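Local structure of S-adenosylmethionine decarboxylase proenzyme (Aquifex aeolicus, 2III) at residues Y14-A18 with D19-R23. The protein probably catalyses the pyruvoyl-dependent decarboxylation of S-adenosylmethionine, which supplies the propylamine donor for spermidine and spermine synthesis. Sequence-based numbering, arbitrary orientation.
Sequences YGVDA and DKIDR. With MG (magnesium ion), chain B.
Asp17 and Lys20 form a salt bridge three residues apart on a tight turn, OD1 of Asp17 lying 2.6 Å from NZ of Lys20. The lysine is long enough to run in the same direction as Asp17, extended until its last torsion (chi4 63°), which bends the ammonium group toward the carboxylate. Asp19 lies alongside Asp17, its OD1 4.3 Å from that of Asp17, two like charges whose repulsion the ammonium is likely to ease. Were Lys20 shortened to an alanine, the Asp17 carboxylate would probably lose its mate and that repulsion be less screened. In the backbone, Lys20 N donates to Asp17 O (3.0 Å), followed by a weak bond from Ile21 N to Ala18 O. The turn also supplies magnesium ligands: Asp19 through its backbone O at 2.2 Å, Asp22 through carboxylate OD2 at 2.3 Å, with Asp26 completing the site's protein residues. On the buried side, branched Val16 and Ile21 suit an apolar contact, Val16 CG1 meeting Ile21 CD1 at 3.8 Å. The loop links strand 3-14 to helix 24-37, sheet to helix layer of the two-layer alpha/beta-sandwich; Val16 also touches Pro103, while Ile21 O accepts a hydrogen bond from Thr70 OG1 in strand 65-71.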
loop_
_atom_site.group_PDB
_atom_site.type_symbol
_atom_site.label_atom_id
_atom_site.label_comp_id
_atom_site.label_asym_id
_atom_site.label_seq_id
_atom_site.Cartn_x
_atom_site.Cartn_y
_atom_site.Cartn_z
ATOM N N TYR A 14 -5.925 -14.926 7.447
ATOM C CA TYR A 14 -7.138 -15.347 8.141
ATOM C C TYR A 14 -6.839 -16.253 9.334
ATOM O O TYR A 14 -5.776 -16.869 9.422
ATOM C CB TYR A 14 -8.068 -16.097 7.184
ATOM C CG TYR A 14 -8.488 -15.306 5.965
ATOM C CD1 TYR A 14 -9.810 -14.890 5.805
ATOM C CD2 TYR A 14 -7.568 -14.987 4.958
ATOM C CE1 TYR A 14 -10.207 -14.184 4.684
ATOM C CE2 TYR A 14 -7.961 -14.274 3.822
ATOM C CZ TYR A 14 -9.286 -13.878 3.697
ATOM O OH TYR A 14 -9.702 -13.183 2.586
ATOM N N GLY A 15 -7.796 -16.337 10.250
ATOM C CA GLY A 15 -7.615 -17.184 11.413
ATOM C C GLY A 15 -6.635 -16.598 12.401
ATOM O O GLY A 15 -6.036 -17.323 13.190
ATOM N N VAL A 16 -6.470 -15.280 12.360
ATOM C CA VAL A 16 -5.557 -14.604 13.271
ATOM C C VAL A 16 -6.263 -14.273 14.585
ATOM O O VAL A 16 -7.356 -13.705 14.583
ATOM C CB VAL A 16 -5.030 -13.291 12.663
ATOM C CG1 VAL A 16 -4.187 -12.543 13.702
ATOM C CG2 VAL A 16 -4.217 -13.587 11.396
ATOM N N ASP A 17 -5.644 -14.631 15.705
ATOM C CA ASP A 17 -6.234 -14.346 17.011
ATOM C C ASP A 17 -6.532 -12.848 17.120
ATOM O O ASP A 17 -5.686 -12.005 16.793
ATOM C CB ASP A 17 -5.283 -14.793 18.129
ATOM C CG ASP A 17 -5.102 -16.302 18.170
ATOM O OD1 ASP A 17 -4.134 -16.781 18.802
ATOM O OD2 ASP A 17 -5.937 -17.015 17.573
ATOM N N ALA A 18 -7.746 -12.532 17.563
ATOM C CA ALA A 18 -8.210 -11.154 17.720
ATOM C C ALA A 18 -7.316 -10.317 18.630
ATOM O O ALA A 18 -7.167 -9.120 18.421
ATOM C CB ALA A 18 -9.641 -11.145 18.265
ATOM N N ASP A 19 -6.729 -10.945 19.639
ATOM C CA ASP A 19 -5.875 -10.224 20.580
ATOM C C ASP A 19 -4.548 -9.779 19.972
ATOM O O ASP A 19 -3.894 -8.888 20.501
ATOM C CB ASP A 19 -5.605 -11.091 21.820
ATOM C CG ASP A 19 -5.009 -12.450 21.470
ATOM O OD1 ASP A 19 -5.689 -13.245 20.785
ATOM O OD2 ASP A 19 -3.860 -12.724 21.877
ATOM N N LYS A 20 -4.151 -10.393 18.860
ATOM C CA LYS A 20 -2.887 -10.040 18.211
ATOM C C LYS A 20 -3.014 -8.837 17.282
ATOM O O LYS A 20 -2.007 -8.240 16.893
ATOM C CB LYS A 20 -2.364 -11.204 17.371
ATOM C CG LYS A 20 -1.904 -12.446 18.117
ATOM C CD LYS A 20 -1.353 -13.456 17.100
ATOM C CE LYS A 20 -0.800 -14.703 17.757
ATOM N NZ LYS A 20 -1.871 -15.445 18.469
ATOM N N ILE A 21 -4.250 -8.479 16.942
ATOM C CA ILE A 21 -4.505 -7.395 15.997
ATOM C C ILE A 21 -5.617 -6.421 16.372
ATOM O O ILE A 21 -6.177 -5.765 15.491
ATOM C CB ILE A 21 -4.871 -7.992 14.614
ATOM C CG1 ILE A 21 -6.066 -8.939 14.775
ATOM C CG2 ILE A 21 -3.675 -8.750 14.024
ATOM C CD1 ILE A 21 -6.553 -9.606 13.482
ATOM N N ASP A 22 -5.938 -6.297 17.655
ATOM C CA ASP A 22 -7.022 -5.400 18.040
ATOM C C ASP A 22 -6.636 -3.964 18.408
ATOM O O ASP A 22 -7.423 -3.040 18.192
ATOM C CB ASP A 22 -7.858 -6.035 19.169
ATOM C CG ASP A 22 -7.048 -6.316 20.432
ATOM O OD1 ASP A 22 -7.663 -6.680 21.454
ATOM O OD2 ASP A 22 -5.806 -6.180 20.408
ATOM N N ARG A 23 -5.437 -3.759 18.944
ATOM C CA ARG A 23 -5.028 -2.409 19.327
ATOM C C ARG A 23 -3.818 -1.917 18.521
ATOM O O ARG A 23 -3.123 -2.709 17.889
ATOM C CB ARG A 23 -4.693 -2.363 20.829
ATOM C CG ARG A 23 -5.754 -2.954 21.776
ATOM C CD ARG A 23 -7.106 -2.252 21.679
ATOM N NE ARG A 23 -7.064 -0.863 22.132
ATOM C CZ ARG A 23 -8.061 0.005 21.973
ATOM N NH1 ARG A 23 -9.188 -0.364 21.373
ATOM N NH2 ARG A 23 -7.929 1.252 22.405
HETATM MG MG MG B . -4.112 -7.073 21.697
HETATM O O HOH W 1 -3.105 -16.059 15.570
HETATM O O HOH W 2 -3.492 -5.768 22.484
#